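Local atomic coordinates of thioesterase superfamily (Jannaschia sp., PDB entry 2OAF), a protein that probably hydrolyses thioesters, possibly of acyl-coenzyme A type, as a member of the thioesterase superfamily with the hot-dog fold. Residues H19-T24 and A43-D48; E77-S82 and C117-F122; P86-K91 and V111-T116. All blocks are in the same frame, centred on the assembly; numbering follows the deposited sequence. Where two conformers were deposited one is given.

Contact 1 of 3, residues H19-T24 and A43-D48; sequences HDVRVT and ALEAID
His19 reaches from strand 17-21 of a hot-dog fold to the long helix that the sheet wraps, and hands its NE2 hydrogen to Glu45. The bond from NE2 to Glu45 OE2 is short, 2.7 Å, and close to straight, 166° at the hydrogen. It lies almost in the plane of the imidazole, but it meets OE2 on the anti side and tilted out of the carboxylate plane. Ring and carboxylate are far from coplanar, their planes turned 75° against each other, and the two side chains cross at about a right angle. Glu45 gets there with an extended chain: CG stands anti to the backbone N (chi1 180°), and the carboxylate is carried off the helix toward the strand. The carbonyl oxygen of Glu45 lies over one face of the imidazole, displaced toward its rim. Ala46 is small enough to let the histidine lie close against the helix, His19 CD2 coming to 3.7 Å from Ala46 CA. Val21 meets the carboxylate from the opposite direction, its CG2 resting 3.7 Å from Glu45 OE2. The same OE2 has further company across the subunit interface: Arg22 of a second subunit forms a long, weak ion pair with it. Asp20 points away from the helix and pairs with Lys91. Its backbone carbonyl stays on the scene through one water, which donates to Asp20 O at 2.7 Å and to Glu45 OE2 at 3.2 Å.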
loop_
_atom_site.group_PDB
_atom_site.type_symbol
_atom_site.label_atom_id
_atom_site.label_comp_id
_atom_site.label_asym_id
_atom_site.label_seq_id
_atom_site.Cartn_x
_atom_site.Cartn_y
_atom_site.Cartn_z
ATOM N N HIS B 19 4.593 -12.508 15.820
ATOM C CA HIS B 19 4.236 -11.101 15.630
ATOM C C HIS B 19 2.749 -10.988 15.297
ATOM O O HIS B 19 2.289 -11.612 14.364
ATOM C CB HIS B 19 5.069 -10.493 14.504
ATOM C CG HIS B 19 4.707 -9.075 14.196
ATOM N ND1 HIS B 19 4.832 -8.062 15.128
ATOM C CD2 HIS B 19 4.205 -8.501 13.077
ATOM C CE1 HIS B 19 4.406 -6.932 14.600
ATOM N NE2 HIS B 19 4.018 -7.167 13.356
ATOM N N ASP B 20 2.006 -10.180 16.058
ATOM C CA ASP B 20 0.581 -9.963 15.789
ATOM C C ASP B 20 0.414 -8.907 14.736
ATOM O O ASP B 20 1.043 -7.861 14.830
ATOM C CB ASP B 20 -0.156 -9.474 17.027
ATOM C CG ASP B 20 -0.285 -10.530 18.116
ATOM O OD1 ASP B 20 0.043 -11.701 17.886
ATOM O OD2 ASP B 20 -0.702 -10.159 19.233
ATOM N N VAL B 21 -0.426 -9.189 13.749
ATOM C CA VAL B 21 -0.792 -8.243 12.718
ATOM C C VAL B 21 -2.320 -8.065 12.800
ATOM O O VAL B 21 -3.063 -9.039 12.810
ATOM C CB VAL B 21 -0.335 -8.739 11.323
ATOM C CG1 VAL B 21 -0.863 -7.833 10.220
ATOM C CG2 VAL B 21 1.201 -8.832 11.251
ATOM N N ARG B 22 -2.762 -6.819 12.913
ATOM C CA ARG B 22 -4.157 -6.469 12.882
ATOM C C ARG B 22 -4.577 -6.326 11.408
ATOM O O ARG B 22 -4.059 -5.476 10.674
ATOM C CB ARG B 22 -4.387 -5.132 13.636
ATOM C CG ARG B 22 -5.894 -4.793 13.932
ATOM C CD ARG B 22 -6.098 -3.375 14.649
ATOM N NE ARG B 22 -5.802 -2.229 13.768
ATOM N N VAL B 23 -5.511 -7.154 10.962
ATOM C CA VAL B 23 -6.024 -7.043 9.596
ATOM C C VAL B 23 -7.303 -6.252 9.665
ATOM O O VAL B 23 -8.100 -6.499 10.542
ATOM C CB VAL B 23 -6.308 -8.450 9.037
ATOM C CG1 VAL B 23 -6.928 -8.372 7.644
ATOM C CG2 VAL B 23 -4.987 -9.273 9.052
ATOM N N THR B 24 -7.533 -5.337 8.731
ATOM C CA THR B 24 -8.726 -4.513 8.802
ATOM C C THR B 24 -9.400 -4.369 7.454
ATOM O O THR B 24 -8.904 -4.829 6.425
ATOM C CB THR B 24 -8.423 -3.097 9.353
ATOM O OG1 THR B 24 -7.681 -2.358 8.388
ATOM C CG2 THR B 24 -7.650 -3.147 10.701
ATOM N N ALA B 43 3.841 -10.391 6.125
ATOM C CA ALA B 43 4.943 -11.320 6.425
ATOM C C ALA B 43 6.274 -10.586 6.662
ATOM O O ALA B 43 7.047 -10.927 7.566
ATOM C CB ALA B 43 5.080 -12.384 5.327
ATOM N N LEU B 44 6.516 -9.559 5.867
ATOM C CA LEU B 44 7.719 -8.750 6.001
ATOM C C LEU B 44 7.735 -7.967 7.309
ATOM O O LEU B 44 8.776 -7.848 7.969
ATOM C CB LEU B 44 7.893 -7.848 4.782
ATOM C CG LEU B 44 8.744 -8.388 3.613
ATOM C CD1 LEU B 44 8.399 -9.818 3.287
ATOM C CD2 LEU B 44 8.590 -7.492 2.355
ATOM N N GLU B 45 6.583 -7.443 7.694
ATOM C CA GLU B 45 6.426 -6.775 8.984
ATOM C C GLU B 45 6.811 -7.705 10.160
ATOM O O GLU B 45 7.431 -7.284 11.135
ATOM C CB GLU B 45 5.000 -6.264 9.096
ATOM C CG GLU B 45 4.645 -5.535 10.398
ATOM C CD GLU B 45 3.124 -5.337 10.569
ATOM O OE1 GLU B 45 2.446 -5.069 9.518
ATOM O OE2 GLU B 45 2.644 -5.472 11.734
ATOM N N ALA B 46 6.455 -8.978 10.027
ATOM C CA ALA B 46 6.788 -10.013 10.982
ATOM C C ALA B 46 8.294 -10.207 11.088
ATOM O O ALA B 46 8.852 -10.384 12.196
ATOM C CB ALA B 46 6.121 -11.315 10.566
ATOM N N ILE B 47 8.960 -10.238 9.941
ATOM C CA ILE B 47 10.408 -10.406 9.909
ATOM C C ILE B 47 11.083 -9.164 10.510
ATOM O O ILE B 47 12.021 -9.270 11.287
ATOM C CB ILE B 47 10.915 -10.653 8.450
ATOM C CG1 ILE B 47 10.372 -11.996 7.886
ATOM C CG2 ILE B 47 12.459 -10.561 8.383
ATOM C CD1 ILE B 47 10.631 -12.229 6.361
ATOM N N ASP B 48 10.608 -7.989 10.141
ATOM C CA ASP B 48 11.077 -6.744 10.748
ATOM C C ASP B 48 10.935 -6.794 12.279
ATOM O O ASP B 48 11.845 -6.365 12.999
ATOM C CB ASP B 48 10.312 -5.545 10.174
ATOM C CG ASP B 48 10.703 -4.246 10.832
ATOM O OD1 ASP B 48 11.702 -3.637 10.421
ATOM O OD2 ASP B 48 10.025 -3.851 11.783
HETATM O O HOH W 1 1.365 -5.168 14.705
#

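Contact 2 of 3, residues E77-S82 and C117-F122; sequences EMDFKS and CFVGAF
Asp79 and Val119 exchange backbone bonds, Asp79 N to Val119 O at 2.8 Å and Val119 N to Asp79 O at 3.0 Å, and Glu77 and Ala121 form a second such pair in this antiparallel ladder of the hot-dog sheet. Just past the end of strand 69-80, Cys117 O accepts from both Lys81 N, at 2.7 Å, and Ser82 N, at 3.1 Å, which holds the departing chain against strand 115-128. On the side of strand 103-112, Cys117 and Phe118 both face Gly110, a classic beta bulge. Glu77 and Asp79 stand on the face shared with Val119 and Ala121. The other face is apolar. Selenomethionine Met78 bends at chi3 (67°), which sets CE over the Phe118 ring as a CH-pi contact, 3.8 Å from the ring centroid, while its selenium sits at the edge of the Phe122 ring, a Met-aromatic contact. Gly120 leaves room for the Phe122 ring. Phe80 CD1 touches Phe118 CB at 3.9 Å. The ladder thus has two chemistries: a face whose two carboxylates make salt bridges to Arg75 of a third subunit, whose strand continues the sheet, and an apolar face of Met78 and phenylalanine side chains, with Phe122 and Phe80 reaching helix 39-54.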
loop_
_atom_site.group_PDB
_atom_site.type_symbol
_atom_site.label_atom_id
_atom_site.label_comp_id
_atom_site.label_asym_id
_atom_site.label_seq_id
_atom_site.Cartn_x
_atom_site.Cartn_y
_atom_site.Cartn_z
ATOM N N GLU B 77 8.606 -16.845 -1.393
ATOM C CA GLU B 77 7.571 -17.762 -1.865
ATOM C C GLU B 77 6.550 -17.920 -0.777
ATOM O O GLU B 77 6.903 -17.926 0.435
ATOM C CB GLU B 77 8.124 -19.125 -2.292
ATOM C CG GLU B 77 8.821 -19.896 -1.215
ATOM C CD GLU B 77 9.132 -21.351 -1.610
ATOM O OE1 GLU B 77 8.200 -22.107 -2.007
ATOM O OE2 GLU B 77 10.319 -21.733 -1.492
HETATM N N MSE B 78 5.284 -17.975 -1.203
HETATM C CA MSE B 78 4.145 -18.071 -0.269
HETATM C C MSE B 78 3.122 -19.013 -0.833
HETATM O O MSE B 78 2.849 -18.969 -2.029
HETATM C CB MSE B 78 3.515 -16.703 -0.042
HETATM C CG MSE B 78 4.508 -15.652 0.448
HETATM SE SE MSE B 78 3.709 -13.978 0.922
HETATM C CE MSE B 78 2.693 -14.524 2.462
ATOM N N ASP B 79 2.573 -19.873 0.037
ATOM C CA ASP B 79 1.410 -20.674 -0.262
ATOM C C ASP B 79 0.267 -20.147 0.553
ATOM O O ASP B 79 0.438 -19.925 1.751
ATOM C CB ASP B 79 1.644 -22.137 0.066
ATOM C CG ASP B 79 2.677 -22.801 -0.814
ATOM O OD1 ASP B 79 2.898 -22.366 -1.954
ATOM O OD2 ASP B 79 3.262 -23.803 -0.361
ATOM N N PHE B 80 -0.876 -19.923 -0.090
ATOM C CA PHE B 80 -2.077 -19.367 0.560
ATOM C C PHE B 80 -3.110 -20.504 0.725
ATOM O O PHE B 80 -3.599 -21.043 -0.268
ATOM C CB PHE B 80 -2.623 -18.236 -0.284
ATOM C CG PHE B 80 -1.583 -17.207 -0.633
ATOM C CD1 PHE B 80 -1.123 -16.336 0.307
ATOM C CD2 PHE B 80 -1.059 -17.143 -1.904
ATOM C CE1 PHE B 80 -0.128 -15.427 0.003
ATOM C CE2 PHE B 80 -0.108 -16.208 -2.224
ATOM C CZ PHE B 80 0.359 -15.353 -1.256
ATOM N N LYS B 81 -3.423 -20.862 1.972
ATOM C CA LYS B 81 -4.204 -22.071 2.272
ATOM C C LYS B 81 -5.603 -21.735 2.710
ATOM O O LYS B 81 -6.509 -22.535 2.544
ATOM C CB LYS B 81 -3.529 -22.882 3.379
ATOM C CG LYS B 81 -2.048 -23.186 3.155
ATOM C CD LYS B 81 -1.839 -24.270 2.119
ATOM C CE LYS B 81 -0.445 -24.958 2.300
ATOM N NZ LYS B 81 -0.137 -26.101 1.344
ATOM N N SER B 82 -5.775 -20.572 3.321
ATOM C CA SER B 82 -7.048 -20.183 3.855
ATOM C C SER B 82 -7.080 -18.641 3.887
ATOM O O SER B 82 -6.052 -18.002 4.049
ATOM C CB SER B 82 -7.225 -20.780 5.278
ATOM O OG SER B 82 -8.551 -20.678 5.711
ATOM N N CYS B 117 -3.221 -19.841 7.511
ATOM C CA CYS B 117 -3.736 -19.176 6.328
ATOM C C CYS B 117 -2.692 -19.115 5.229
ATOM O O CYS B 117 -3.029 -19.225 4.041
ATOM C CB CYS B 117 -4.203 -17.777 6.676
ATOM S SG CYS B 117 -5.534 -17.851 7.904
ATOM N N PHE B 118 -1.442 -18.847 5.600
ATOM C CA PHE B 118 -0.361 -18.865 4.606
ATOM C C PHE B 118 0.962 -19.306 5.215
ATOM O O PHE B 118 1.178 -19.209 6.412
ATOM C CB PHE B 118 -0.196 -17.521 3.881
ATOM C CG PHE B 118 0.250 -16.373 4.763
ATOM C CD1 PHE B 118 1.560 -16.254 5.181
ATOM C CD2 PHE B 118 -0.648 -15.405 5.150
ATOM C CE1 PHE B 118 1.967 -15.206 6.001
ATOM C CE2 PHE B 118 -0.243 -14.317 5.917
ATOM C CZ PHE B 118 1.080 -14.230 6.355
ATOM N N VAL B 119 1.811 -19.850 4.362
ATOM C CA VAL B 119 3.126 -20.310 4.759
ATOM C C VAL B 119 4.082 -19.661 3.764
ATOM O O VAL B 119 3.867 -19.733 2.559
ATOM C CB VAL B 119 3.201 -21.862 4.788
ATOM C CG1 VAL B 119 1.898 -22.474 5.409
ATOM C CG2 VAL B 119 3.431 -22.426 3.419
ATOM N N GLY B 120 5.085 -18.973 4.271
ATOM C CA GLY B 120 6.056 -18.316 3.405
ATOM C C GLY B 120 7.514 -18.563 3.787
ATOM O O GLY B 120 7.832 -18.810 4.953
ATOM N N ALA B 121 8.402 -18.445 2.796
ATOM C CA ALA B 121 9.845 -18.476 3.005
ATOM C C ALA B 121 10.466 -17.289 2.248
ATOM O O ALA B 121 10.136 -17.029 1.095
ATOM C CB ALA B 121 10.431 -19.806 2.510
ATOM N N PHE B 122 11.342 -16.566 2.930
ATOM C CA PHE B 122 11.835 -15.269 2.477
ATOM C C PHE B 122 13.337 -15.207 2.676
ATOM O O PHE B 122 13.812 -15.357 3.793
ATOM C CB PHE B 122 11.177 -14.180 3.323
ATOM C CG PHE B 122 9.667 -14.232 3.304
ATOM C CD1 PHE B 122 8.968 -15.048 4.191
ATOM C CD2 PHE B 122 8.954 -13.463 2.412
ATOM C CE1 PHE B 122 7.579 -15.083 4.178
ATOM C CE2 PHE B 122 7.571 -13.496 2.390
ATOM C CZ PHE B 122 6.886 -14.330 3.276
#

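Contact 3 of 3, residues P86-K91 and V111-T116; sequences PRHILK and VQDGVT
Gln112 lies against His88, Ile89 and Leu90 at the open end of the hairpin of strands 90-99 and 103-112. From CB, which lies near Ile89 O, the side chain runs to CG, packed 3.7 Å from Leu90 CD1 and also beside Ile89 O. CD comes near His88 O, and extension beyond CG (chi2 -159°) brings NE2 close to that carbonyl at a poor angle for a bond; the amide instead donates to Thr85 O. Beside it Lys91 and Val111 form an antiparallel hydrogen-bonded pair, Lys91 N to Val111 O at 2.8 Å and Val111 N to Lys91 O at 2.9 Å. Gln112 also opens the type I' turn to Val115 that leads into strand 115-128, and Asp113 and Gly114 at its corners both have positive phi. There Asp113 lies flat against His88: carboxylate and imidazole are stacked with planes 14° apart, CG over the centre of the ring, while Arg87 CB approaches the opposite face. One water ties the turn to the incoming chain, donating to Ile89 O at 2.7 Å and accepting from Asp113 N at 2.8 Å.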
loop_
_atom_site.group_PDB
_atom_site.type_symbol
_atom_site.label_atom_id
_atom_site.label_comp_id
_atom_site.label_asym_id
_atom_site.label_seq_id
_atom_site.Cartn_x
_atom_site.Cartn_y
_atom_site.Cartn_z
ATOM N N PRO B 86 -10.431 -9.707 8.893
ATOM C CA PRO B 86 -10.387 -8.964 10.147
ATOM C C PRO B 86 -11.057 -9.595 11.363
ATOM O O PRO B 86 -11.064 -8.954 12.414
ATOM C CB PRO B 86 -11.144 -7.662 9.815
ATOM C CG PRO B 86 -11.136 -7.563 8.348
ATOM C CD PRO B 86 -11.273 -9.008 7.910
ATOM N N ARG B 87 -11.602 -10.809 11.242
ATOM C CA ARG B 87 -12.288 -11.440 12.370
ATOM C C ARG B 87 -11.334 -11.840 13.485
ATOM O O ARG B 87 -11.770 -12.035 14.596
ATOM C CB ARG B 87 -13.049 -12.692 11.947
ATOM C CG ARG B 87 -14.013 -12.539 10.774
ATOM C CD ARG B 87 -15.270 -11.918 11.241
ATOM N NE ARG B 87 -16.316 -11.917 10.223
ATOM C CZ ARG B 87 -17.439 -11.225 10.346
ATOM N NH1 ARG B 87 -17.643 -10.484 11.436
ATOM N NH2 ARG B 87 -18.346 -11.257 9.382
ATOM N N HIS B 88 -10.040 -12.001 13.193
ATOM C CA HIS B 88 -9.053 -12.379 14.226
ATOM C C HIS B 88 -7.740 -11.696 13.967
ATOM O O HIS B 88 -7.488 -11.261 12.867
ATOM C CB HIS B 88 -8.829 -13.885 14.228
ATOM C CG HIS B 88 -10.094 -14.670 14.280
ATOM N ND1 HIS B 88 -10.881 -14.735 15.417
ATOM C CD2 HIS B 88 -10.749 -15.366 13.322
ATOM C CE1 HIS B 88 -11.950 -15.467 15.160
ATOM N NE2 HIS B 88 -11.898 -15.856 13.896
ATOM N N ILE B 89 -6.916 -11.599 14.996
ATOM C CA ILE B 89 -5.521 -11.201 14.847
ATOM C C ILE B 89 -4.842 -12.214 13.922
ATOM O O ILE B 89 -5.108 -13.409 14.004
ATOM C CB ILE B 89 -4.739 -11.226 16.227
ATOM C CG1 ILE B 89 -5.182 -10.097 17.149
ATOM C CG2 ILE B 89 -3.208 -11.069 16.024
ATOM C CD1 ILE B 89 -4.699 -8.751 16.655
ATOM N N LEU B 90 -3.988 -11.732 13.044
ATOM C CA LEU B 90 -3.106 -12.607 12.241
ATOM C C LEU B 90 -1.840 -12.819 13.051
ATOM O O LEU B 90 -1.058 -11.889 13.231
ATOM C CB LEU B 90 -2.751 -11.960 10.895
ATOM C CG LEU B 90 -1.892 -12.759 9.905
ATOM C CD1 LEU B 90 -2.587 -14.076 9.431
ATOM C CD2 LEU B 90 -1.511 -11.880 8.707
ATOM N N LYS B 91 -1.640 -14.034 13.532
ATOM C CA LYS B 91 -0.445 -14.367 14.287
ATOM C C LYS B 91 0.612 -14.895 13.340
ATOM O O LYS B 91 0.467 -15.991 12.744
ATOM C CB LYS B 91 -0.758 -15.421 15.345
ATOM C CG LYS B 91 -1.853 -15.033 16.313
ATOM C CD LYS B 91 -1.291 -14.323 17.514
ATOM C CE LYS B 91 -2.355 -13.986 18.563
ATOM N NZ LYS B 91 -1.772 -13.303 19.755
ATOM N N VAL B 111 -1.248 -17.293 10.855
ATOM C CA VAL B 111 -2.235 -18.173 11.492
ATOM C C VAL B 111 -3.336 -17.359 12.124
ATOM O O VAL B 111 -3.050 -16.373 12.810
ATOM C CB VAL B 111 -1.547 -19.026 12.589
ATOM C CG1 VAL B 111 -2.553 -19.987 13.198
ATOM C CG2 VAL B 111 -0.337 -19.778 11.975
ATOM N N GLN B 112 -4.592 -17.711 11.836
ATOM C CA GLN B 112 -5.745 -17.006 12.388
ATOM C C GLN B 112 -6.685 -17.975 13.068
ATOM O O GLN B 112 -7.202 -18.886 12.419
ATOM C CB GLN B 112 -6.519 -16.253 11.298
ATOM C CG GLN B 112 -5.898 -14.951 10.894
ATOM C CD GLN B 112 -6.877 -14.007 10.233
ATOM O OE1 GLN B 112 -7.648 -14.399 9.361
ATOM N NE2 GLN B 112 -6.797 -12.732 10.605
ATOM N N ASP B 113 -6.898 -17.782 14.369
ATOM C CA ASP B 113 -7.686 -18.707 15.142
ATOM C C ASP B 113 -7.191 -20.140 14.967
ATOM O O ASP B 113 -7.972 -21.105 14.873
ATOM C CB ASP B 113 -9.146 -18.556 14.784
ATOM C CG ASP B 113 -10.002 -18.346 15.997
ATOM O OD1 ASP B 113 -9.477 -17.785 16.969
ATOM O OD2 ASP B 113 -11.186 -18.695 15.945
ATOM N N GLY B 114 -5.867 -20.276 14.966
ATOM C CA GLY B 114 -5.205 -21.579 14.803
ATOM C C GLY B 114 -5.164 -22.204 13.434
ATOM O O GLY B 114 -4.535 -23.247 13.254
ATOM N N VAL B 115 -5.843 -21.591 12.465
ATOM C CA VAL B 115 -5.806 -22.036 11.083
ATOM C C VAL B 115 -4.624 -21.395 10.370
ATOM O O VAL B 115 -4.472 -20.166 10.387
ATOM C CB VAL B 115 -7.095 -21.598 10.313
ATOM C CG1 VAL B 115 -7.079 -22.112 8.849
ATOM C CG2 VAL B 115 -8.362 -22.075 11.050
ATOM N N THR B 116 -3.804 -22.207 9.707
ATOM C CA THR B 116 -2.680 -21.681 8.947
ATOM C C THR B 116 -3.185 -21.160 7.615
ATOM O O THR B 116 -3.593 -21.912 6.742
ATOM C CB THR B 116 -1.617 -22.749 8.733
ATOM O OG1 THR B 116 -1.159 -23.170 10.009
ATOM C CG2 THR B 116 -0.426 -22.200 7.904
HETATM O O HOH W 2 -5.469 -15.657 15.501
#

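From the N terminus, strand 17-21 comes first, and contact 1 closes the loop from it to helix 39-54. Only after that loop is complete does strand 69-80 open contact 2, which shuts far along the chain on strand 115-128. Contact 3 opens and shuts within that span, joining 86-91 to 111-116 at the base of the 90-99/103-112 hairpin. All three reach one sheet. Contacts 2 and 3 share strand 115-128, and Phe118 CE2 on it lies 3.9 Å from Leu90 CD2 on strand 90-99. Contact 1 joins contact 3 through the neighbouring strands 17-21 and 90-99, and contact 2 through the helix, Ala43 CB packing 3.4 Å from Phe122 CZ.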